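Local coordinates for protein glucose-6-phosphate isomerase (Thermus thermophilus, PDB 1ZZG) that probably catalyses the reversible isomerisation of glucose 6-phosphate to fructose 6-phosphate, a step shared by glycolysis and gluconeogenesis, at residues 189-194 / 377-382; 155-160 / 168-173; 271-274 / 278-281; 2-7 / 233-238. All coordinates share one frame; numbering follows the deposited sequence.

Interaction 1 (189-194 / 377-382); sequences SALSPV and LMQHLM
The backbones at Ala190 and Met378 run 8.6 Å apart between their CA atoms, and Leu191 faces Gln379 at nearly the same spacing, so side chains alone bridge from the turn 189-192 to helix 371-391. Met378 does so through its terminal methyl. Its chain leaves the helix extended as far as SD and then bends (chi3 76°), which turns CE onto the methyl of Ala190, with Met378 CE 3.7 Å from Ala190 CB. Beside this pair the ends of Leu191 and Gln379 meet at a slant, Leu191 CD1 lying 3.8 Å from Gln379 OE1. That meeting is plain packing; NE2 of the amide bonds instead to Asn217 OD1 and to Trp43 O. One helical turn beyond Met378 the next methionine stays slightly farther off, with Met382 CE 4.6 Å from Leu191 CD1. On the other segment, a type I turn sets up the two apolar groups: Ser192 N bonds back to Ser189 O at 3.0 Å, and Ser192 OG adds a second bond to that same carbonyl oxygen at 2.8 Å, on a lone pair in the carbonyl plane. Ser192 OG also accepts from Val194 N at 3.2 Å, an N-cap bond that starts helix 193-201. The contact is fully buried near the centre of the chain. It joins the connection that follows the five-stranded parallel sheet to a long helix that follows the last strand of the mixed sheet, consistent with the paired alpha/beta SIS domains of phosphoglucose isomerases.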
# COMPACT_ATOMS: atom_id res chain seq x y z
N SER A 189 12.09 -7.76 13.49
CA SER A 189 12.24 -6.92 14.68
C SER A 189 11.02 -6.19 15.22
O SER A 189 11.16 -5.39 16.14
CB SER A 189 13.32 -5.87 14.42
OG SER A 189 12.81 -4.81 13.61
N ALA A 190 9.83 -6.45 14.68
CA ALA A 190 8.64 -5.73 15.14
C ALA A 190 8.36 -5.75 16.64
O ALA A 190 7.88 -4.76 17.19
CB ALA A 190 7.42 -6.23 14.39
N LEU A 191 8.65 -6.86 17.31
CA LEU A 191 8.36 -6.94 18.73
C LEU A 191 9.53 -6.56 19.64
O LEU A 191 9.51 -6.82 20.84
CB LEU A 191 7.82 -8.34 19.08
CG LEU A 191 6.61 -8.74 18.21
CD1 LEU A 191 6.00 -10.04 18.71
CD2 LEU A 191 5.57 -7.63 18.23
N SER A 192 10.56 -5.94 19.05
CA SER A 192 11.69 -5.46 19.83
C SER A 192 11.34 -3.98 20.05
O SER A 192 10.23 -3.56 19.71
CB SER A 192 13.00 -5.58 19.03
OG SER A 192 13.09 -4.61 18.01
N PRO A 193 12.24 -3.19 20.64
CA PRO A 193 11.89 -1.78 20.84
C PRO A 193 11.51 -1.07 19.53
O PRO A 193 10.85 -0.02 19.55
CB PRO A 193 13.13 -1.19 21.49
CG PRO A 193 13.63 -2.35 22.33
CD PRO A 193 13.49 -3.52 21.36
N VAL A 194 11.92 -1.64 18.39
CA VAL A 194 11.60 -1.08 17.08
C VAL A 194 10.10 -0.77 17.03
O VAL A 194 9.70 0.31 16.60
CB VAL A 194 11.92 -2.07 15.93
CG1 VAL A 194 11.33 -1.57 14.61
CG2 VAL A 194 13.42 -2.24 15.79
N LEU A 377 -0.89 -13.16 15.40
CA LEU A 377 -0.80 -13.28 13.94
C LEU A 377 0.60 -12.99 13.39
O LEU A 377 1.14 -13.76 12.60
CB LEU A 377 -1.82 -12.36 13.27
CG LEU A 377 -1.78 -12.31 11.73
CD1 LEU A 377 -1.93 -13.72 11.16
CD2 LEU A 377 -2.89 -11.40 11.22
N MET A 378 1.19 -11.88 13.81
CA MET A 378 2.52 -11.52 13.34
C MET A 378 3.58 -12.57 13.70
O MET A 378 4.40 -12.95 12.86
CB MET A 378 2.92 -10.15 13.90
CG MET A 378 2.10 -9.01 13.31
SD MET A 378 2.52 -7.38 13.99
CE MET A 378 4.06 -7.05 13.12
N GLN A 379 3.57 -13.03 14.95
CA GLN A 379 4.54 -14.04 15.38
C GLN A 379 4.29 -15.35 14.62
O GLN A 379 5.23 -16.08 14.29
CB GLN A 379 4.44 -14.27 16.89
CG GLN A 379 5.54 -15.18 17.45
CD GLN A 379 6.87 -14.47 17.61
OE1 GLN A 379 7.05 -13.35 17.14
NE2 GLN A 379 7.82 -15.12 18.28
N HIS A 380 3.02 -15.64 14.36
CA HIS A 380 2.62 -16.84 13.63
C HIS A 380 3.23 -16.82 12.23
O HIS A 380 3.75 -17.83 11.75
CB HIS A 380 1.09 -16.90 13.52
CG HIS A 380 0.59 -17.92 12.53
ND1 HIS A 380 -0.07 -19.07 12.91
CD2 HIS A 380 0.63 -17.94 11.18
CE1 HIS A 380 -0.40 -19.76 11.84
NE2 HIS A 380 0.01 -19.10 10.77
N LEU A 381 3.15 -15.66 11.58
CA LEU A 381 3.68 -15.51 10.23
C LEU A 381 5.20 -15.60 10.19
O LEU A 381 5.78 -16.11 9.23
CB LEU A 381 3.20 -14.20 9.61
CG LEU A 381 1.69 -14.22 9.36
CD1 LEU A 381 1.18 -12.83 9.01
CD2 LEU A 381 1.37 -15.21 8.24
N MET A 382 5.86 -15.11 11.24
CA MET A 382 7.30 -15.19 11.28
C MET A 382 7.71 -16.67 11.38
O MET A 382 8.67 -17.09 10.74
CB MET A 382 7.86 -14.37 12.45
CG MET A 382 7.80 -12.87 12.17
SD MET A 382 8.59 -11.79 13.41
CE MET A 382 7.19 -11.43 14.48

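Interaction 2 (155-160 / 168-173); sequences LVVTTD and AFAERE
Leu155 lays its CD2 methyl against the rim of the Phe169 ring, close to the ring plane, with Leu155 CD2 4.0 Å from Phe169 CE2. Strand and helix here are the first two elements of a beta-alpha-beta crossover, in which helix 165-173 carries the chain from strand 155-159 to strand 176-179 of the parallel sheet. The two side chains cross at about a right angle. Phe169 arrives there because its CG stands anti to the backbone N (chi1 -176°), which swings the ring off the helix toward Leu155 on the strand. One face of the ring carries Glu173 CG from the next helical turn, offset toward the rim, while OE1 of that glutamate pairs with Arg152. Leu140 of helix 130-147 touches both Leu155 and Phe169, and Gly327 of the second subunit also packs on the ring, so this small apolar cluster reaches the dimer interface. The backbones come nearest at Val157 and Ala170, whose CA atoms are 6.7 Å apart, a spacing that suits the small alanine where helix and sheet approach. Ala170 also touches Ala177 on the adjoining strand, so its methyl rests over two strands at once. On the Val157 side the branch beside the backbone N does the touching, CG2 lying 4.2 Å from Ala170 CB.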
# COMPACT_ATOMS: atom_id res chain seq x y z
N LEU A 155 15.85 13.36 20.81
CA LEU A 155 16.37 12.34 19.90
C LEU A 155 16.66 11.05 20.66
O LEU A 155 17.47 11.03 21.59
CB LEU A 155 17.65 12.83 19.21
CG LEU A 155 18.32 11.80 18.29
CD1 LEU A 155 17.38 11.42 17.16
CD2 LEU A 155 19.62 12.37 17.73
N VAL A 156 15.99 9.98 20.26
CA VAL A 156 16.17 8.67 20.88
C VAL A 156 16.58 7.70 19.78
O VAL A 156 16.04 7.74 18.67
CB VAL A 156 14.88 8.20 21.58
CG1 VAL A 156 13.71 8.22 20.60
CG2 VAL A 156 15.07 6.82 22.17
N VAL A 157 17.54 6.83 20.08
CA VAL A 157 18.04 5.88 19.09
C VAL A 157 17.71 4.42 19.39
O VAL A 157 17.73 3.98 20.54
CB VAL A 157 19.58 6.02 18.96
CG1 VAL A 157 20.13 5.05 17.93
CG2 VAL A 157 19.93 7.44 18.56
N THR A 158 17.40 3.66 18.34
CA THR A 158 17.10 2.24 18.46
C THR A 158 18.03 1.56 17.46
O THR A 158 17.86 1.70 16.25
CB THR A 158 15.63 1.95 18.08
OG1 THR A 158 14.76 2.63 19.00
CG2 THR A 158 15.35 0.45 18.13
N THR A 159 19.02 0.83 17.97
CA THR A 159 20.01 0.18 17.10
C THR A 159 20.71 -0.98 17.82
O THR A 159 20.44 -1.25 18.99
CB THR A 159 21.06 1.23 16.65
OG1 THR A 159 21.88 0.69 15.61
CG2 THR A 159 21.94 1.64 17.82
N ASP A 160 21.62 -1.65 17.13
CA ASP A 160 22.37 -2.76 17.73
C ASP A 160 22.96 -2.29 19.06
O ASP A 160 23.34 -1.13 19.19
CB ASP A 160 23.51 -3.21 16.81
CG ASP A 160 24.22 -4.45 17.33
OD1 ASP A 160 23.79 -5.57 16.98
OD2 ASP A 160 25.20 -4.30 18.09
N ALA A 168 27.40 4.32 18.36
CA ALA A 168 28.52 5.17 18.74
C ALA A 168 28.08 6.61 18.95
O ALA A 168 28.49 7.27 19.91
CB ALA A 168 29.61 5.10 17.68
N PHE A 169 27.22 7.10 18.05
CA PHE A 169 26.70 8.46 18.11
C PHE A 169 25.86 8.69 19.37
O PHE A 169 25.94 9.75 20.00
CB PHE A 169 25.84 8.76 16.89
CG PHE A 169 25.33 10.17 16.83
CD1 PHE A 169 26.22 11.23 16.65
CD2 PHE A 169 23.98 10.45 16.98
CE1 PHE A 169 25.76 12.55 16.61
CE2 PHE A 169 23.51 11.77 16.95
CZ PHE A 169 24.41 12.82 16.76
N ALA A 170 25.05 7.70 19.72
CA ALA A 170 24.20 7.80 20.90
C ALA A 170 25.05 7.87 22.17
O ALA A 170 24.75 8.63 23.08
CB ALA A 170 23.25 6.61 20.95
N GLU A 171 26.11 7.07 22.22
CA GLU A 171 26.98 7.05 23.39
C GLU A 171 27.81 8.33 23.49
O GLU A 171 28.04 8.84 24.59
CB GLU A 171 27.90 5.82 23.35
CG GLU A 171 27.12 4.51 23.33
CD GLU A 171 28.01 3.28 23.38
OE1 GLU A 171 29.00 3.22 22.62
OE2 GLU A 171 27.71 2.37 24.18
N ARG A 172 28.25 8.85 22.35
CA ARG A 172 29.03 10.08 22.30
C ARG A 172 28.20 11.27 22.78
O ARG A 172 28.69 12.11 23.55
CB ARG A 172 29.50 10.35 20.87
CG ARG A 172 30.08 11.74 20.66
CD ARG A 172 30.11 12.10 19.18
NE ARG A 172 30.62 13.45 18.93
CZ ARG A 172 31.87 13.84 19.18
NH1 ARG A 172 32.75 12.99 19.68
NH2 ARG A 172 32.24 15.09 18.90
N GLU A 173 26.96 11.35 22.33
CA GLU A 173 26.07 12.45 22.68
C GLU A 173 25.23 12.26 23.93
O GLU A 173 24.53 13.18 24.36
CB GLU A 173 25.15 12.75 21.50
CG GLU A 173 25.86 13.26 20.25
CD GLU A 173 26.55 14.60 20.47
OE1 GLU A 173 26.26 15.27 21.49
OE2 GLU A 173 27.37 14.98 19.62

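Interaction 3 (271-274 / 278-281)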
# COMPACT_ATOMS: atom_id res chain seq x y z
N LYS A 271 15.05 -16.28 -2.49
CA LYS A 271 16.46 -16.61 -2.39
C LYS A 271 16.93 -17.70 -3.33
O LYS A 271 16.13 -18.34 -4.01
CB LYS A 271 16.75 -17.08 -0.96
CG LYS A 271 16.46 -16.07 0.14
CD LYS A 271 17.63 -15.10 0.30
CE LYS A 271 17.28 -13.97 1.26
NZ LYS A 271 16.76 -14.50 2.55
N VAL A 272 18.25 -17.91 -3.34
CA VAL A 272 18.87 -18.96 -4.12
C VAL A 272 18.97 -20.11 -3.12
O VAL A 272 19.60 -19.95 -2.07
CB VAL A 272 20.30 -18.58 -4.57
CG1 VAL A 272 20.93 -19.75 -5.31
CG2 VAL A 272 20.26 -17.35 -5.45
N ASP A 273 18.35 -21.25 -3.42
CA ASP A 273 18.39 -22.36 -2.48
C ASP A 273 19.74 -23.08 -2.50
O ASP A 273 20.65 -22.71 -3.25
CB ASP A 273 17.24 -23.35 -2.74
CG ASP A 273 17.37 -24.09 -4.06
OD1 ASP A 273 18.49 -24.22 -4.58
OD2 ASP A 273 16.33 -24.57 -4.55
N ARG A 274 19.86 -24.11 -1.67
CA ARG A 274 21.12 -24.85 -1.57
C ARG A 274 21.50 -25.62 -2.82
O ARG A 274 22.62 -26.14 -2.92
CB ARG A 274 21.08 -25.78 -0.35
CG ARG A 274 21.12 -25.01 0.98
CD ARG A 274 21.49 -25.91 2.15
NE ARG A 274 20.38 -26.72 2.63
CZ ARG A 274 19.38 -26.26 3.38
NH1 ARG A 274 19.35 -24.98 3.73
NH2 ARG A 274 18.41 -27.07 3.78
N ARG A 278 16.78 -20.45 -8.11
CA ARG A 278 16.06 -19.27 -7.66
C ARG A 278 14.68 -19.69 -7.18
O ARG A 278 13.93 -20.31 -7.93
CB ARG A 278 15.90 -18.26 -8.80
CG ARG A 278 17.17 -17.57 -9.25
CD ARG A 278 16.87 -16.77 -10.50
NE ARG A 278 17.97 -15.91 -10.92
CZ ARG A 278 17.99 -14.59 -10.78
NH1 ARG A 278 16.96 -13.97 -10.22
NH2 ARG A 278 19.03 -13.89 -11.21
N VAL A 279 14.34 -19.38 -5.94
CA VAL A 279 13.03 -19.75 -5.43
C VAL A 279 12.32 -18.57 -4.78
O VAL A 279 12.90 -17.50 -4.61
CB VAL A 279 13.12 -20.92 -4.42
CG1 VAL A 279 13.85 -22.09 -5.06
CG2 VAL A 279 13.81 -20.47 -3.15
N GLY A 280 11.05 -18.78 -4.43
CA GLY A 280 10.27 -17.73 -3.79
C GLY A 280 9.02 -17.34 -4.56
O GLY A 280 9.02 -17.34 -5.80
N THR A 281 7.96 -17.01 -3.84
CA THR A 281 6.72 -16.60 -4.48
C THR A 281 6.55 -15.10 -4.24
O THR A 281 7.10 -14.56 -3.28
CB THR A 281 5.50 -17.36 -3.93
OG1 THR A 281 5.37 -17.12 -2.52
CG2 THR A 281 5.65 -18.87 -4.18
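Val279 N donates to Lys271 O at 2.8 Å, nearly straight (166° at the hydrogen) and close to the line of the C=O bond. The return bond, from Lys271 N to Val279 O at 3.3 Å, is weak. Val279 packs its two methyls on this frame: CG2 lies 3.3 Å from Lys271 O, and CG1 sits 3.5 Å from Asp273 OD2, the two side chains crossing at about a right angle. Were Val279 an alanine, both methyls would go, which is likely to leave a gap between the Lys271 carbonyl and Asp273, with Val394 packed less closely. The other carboxylate oxygen, Asp273 OD1, accepts from the backbone N of Gln275 and of Gln277, tying the turn together. Lys271 NZ is held by the carbonyl oxygens of Ser268, Asn395 and Asp398, whereas Arg278 NH1 reaches across the dimer interface to Gly302 O of the second subunit. The two segments form a short, weakly bonded beta hairpin at one edge of the mixed sheet. Strand 271-272 directly follows helix 257-269, which carries the predicted proton donor Glu267, whose side chain is about 6 Å from that of Lys271, and strand 278-287 then runs inward beside strand 244-249.

Interaction 4 (2-7 / 233-238)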
# COMPACT_ATOMS: atom_id res chain seq x y z
N LEU A 2 -6.13 -17.83 17.24
CA LEU A 2 -6.11 -17.73 15.79
C LEU A 2 -6.79 -19.00 15.27
O LEU A 2 -6.63 -20.07 15.85
CB LEU A 2 -4.66 -17.66 15.31
CG LEU A 2 -4.34 -17.14 13.92
CD1 LEU A 2 -4.77 -15.69 13.82
CD2 LEU A 2 -2.84 -17.25 13.67
N ARG A 3 -7.55 -18.89 14.18
CA ARG A 3 -8.22 -20.06 13.61
C ARG A 3 -7.97 -20.19 12.12
O ARG A 3 -8.14 -19.23 11.37
CB ARG A 3 -9.74 -20.01 13.88
CG ARG A 3 -10.52 -21.16 13.24
CD ARG A 3 -11.96 -21.25 13.74
NE ARG A 3 -12.79 -20.11 13.35
CZ ARG A 3 -13.36 -19.98 12.16
NH1 ARG A 3 -13.20 -20.92 11.23
NH2 ARG A 3 -14.11 -18.91 11.89
N LEU A 4 -7.56 -21.38 11.69
CA LEU A 4 -7.30 -21.63 10.28
C LEU A 4 -8.51 -22.31 9.66
O LEU A 4 -9.01 -23.31 10.17
CB LEU A 4 -6.07 -22.52 10.10
CG LEU A 4 -5.86 -23.06 8.68
CD1 LEU A 4 -5.64 -21.91 7.69
CD2 LEU A 4 -4.66 -24.01 8.67
N ASP A 5 -8.99 -21.75 8.55
CA ASP A 5 -10.14 -22.30 7.83
C ASP A 5 -9.74 -22.72 6.43
O ASP A 5 -9.27 -21.91 5.63
CB ASP A 5 -11.25 -21.25 7.76
CG ASP A 5 -12.49 -21.77 7.07
OD1 ASP A 5 -12.41 -22.16 5.88
OD2 ASP A 5 -13.56 -21.78 7.71
N THR A 6 -9.92 -24.00 6.12
CA THR A 6 -9.58 -24.53 4.81
C THR A 6 -10.81 -25.18 4.16
O THR A 6 -10.68 -26.10 3.35
CB THR A 6 -8.45 -25.59 4.92
OG1 THR A 6 -8.84 -26.62 5.84
CG2 THR A 6 -7.15 -24.94 5.40
N ARG A 7 -11.99 -24.67 4.50
CA ARG A 7 -13.24 -25.21 3.97
C ARG A 7 -13.27 -25.42 2.46
O ARG A 7 -13.96 -26.31 1.98
CB ARG A 7 -14.43 -24.32 4.38
CG ARG A 7 -14.54 -23.03 3.58
CD ARG A 7 -15.66 -22.12 4.08
NE ARG A 7 -15.36 -21.55 5.39
CZ ARG A 7 -16.01 -20.52 5.93
NH1 ARG A 7 -17.01 -19.95 5.26
NH2 ARG A 7 -15.67 -20.06 7.12
N ALA A 233 2.37 -23.07 6.67
CA ALA A 233 3.65 -23.21 5.99
C ALA A 233 3.43 -24.26 4.90
O ALA A 233 3.88 -24.10 3.76
CB ALA A 233 4.71 -23.68 6.96
N LEU A 234 2.73 -25.33 5.25
CA LEU A 234 2.44 -26.40 4.29
C LEU A 234 1.63 -25.84 3.12
O LEU A 234 1.94 -26.11 1.96
CB LEU A 234 1.65 -27.53 4.95
CG LEU A 234 1.23 -28.67 4.01
CD1 LEU A 234 2.48 -29.35 3.44
CD2 LEU A 234 0.36 -29.67 4.75
N LEU A 235 0.60 -25.06 3.43
CA LEU A 235 -0.24 -24.48 2.39
C LEU A 235 0.62 -23.71 1.38
O LEU A 235 0.52 -23.94 0.18
CB LEU A 235 -1.29 -23.54 3.00
CG LEU A 235 -2.47 -24.20 3.72
CD1 LEU A 235 -3.28 -23.14 4.44
CD2 LEU A 235 -3.34 -24.95 2.71
N LEU A 236 1.46 -22.80 1.87
CA LEU A 236 2.31 -22.05 0.96
C LEU A 236 3.27 -22.99 0.22
O LEU A 236 3.54 -22.82 -0.97
CB LEU A 236 3.11 -20.97 1.71
CG LEU A 236 2.40 -19.65 2.02
CD1 LEU A 236 1.33 -19.85 3.09
CD2 LEU A 236 3.42 -18.62 2.49
N HIS A 237 3.76 -24.01 0.93
CA HIS A 237 4.69 -24.97 0.33
C HIS A 237 4.06 -25.76 -0.81
O HIS A 237 4.70 -25.99 -1.84
CB HIS A 237 5.20 -25.95 1.38
CG HIS A 237 6.17 -26.95 0.83
ND1 HIS A 237 7.34 -26.58 0.21
CD2 HIS A 237 6.14 -28.31 0.78
CE1 HIS A 237 7.99 -27.66 -0.20
NE2 HIS A 237 7.28 -28.72 0.14
N LEU A 238 2.81 -26.16 -0.63
CA LEU A 238 2.09 -26.93 -1.65
C LEU A 238 1.79 -26.09 -2.90
O LEU A 238 1.39 -26.62 -3.94
CB LEU A 238 0.79 -27.49 -1.07
CG LEU A 238 0.94 -28.48 0.10
CD1 LEU A 238 -0.43 -28.86 0.61
CD2 LEU A 238 1.70 -29.72 -0.35
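At the outer edge of the mixed sheet, strand 3-5 packs on helix 228-238 through one leucine, Leu235, which meets both Leu4 and Thr6. A single methyl does the touching: Leu235 CD1 lies 4.2 Å from Leu4 CD1 and 4.4 Å from Thr6 CG2. Leu235 reaches them with CD1 continuing the line of its chain (chi2 171°), so that this methyl leads toward the strand. Phe12 of helix 12-18 touches both Thr6 and Leu235, and Tyr362 of the neighbouring strand also packs on Leu235. This is strand-to-helix packing of an alpha/beta fold, in which an N-terminal edge strand, antiparallel to strand 360-366, is backed by a helix from far along the chain. The strand's opposite face is polar. There Asp5 OD1 accepts from Arg7 N at 2.9 Å, an Asx turn that closes the end of the strand, and Tyr351 OH bonds to the same oxygen. The Arg7 guanidinium comes in side-on, its NE 2.9 Å and its NH2 2.8 Å from Asp5 OD2, both from one face of the carboxylate. Arg3 NH1 makes a longer salt bridge to Asp5 OD2, at 3.6 Å, while Arg3 NH2 pairs with Glu314.

Overall arrangement
Interaction 1 is the most central of the four, while interactions 2, 3 and 4 lie about 19 to 24 Å from the chain's centre. Interactions 1 and 2 are fully buried, and across their segments both rely on van der Waals packing, with no hydrogen bond across. They touch where Val194 meets Thr158. Interaction 4, also apolar between its segments but only partly buried, touches interaction 1 through Leu2 and His380. Interactions 3 and 4 reach the same mixed sheet at its two outermost strands, yet the hairpin of 271-274 and 278-281 alone is joined by backbone bonds. Interactions 2 and 3, 36 Å apart between centres, both meet the second subunit.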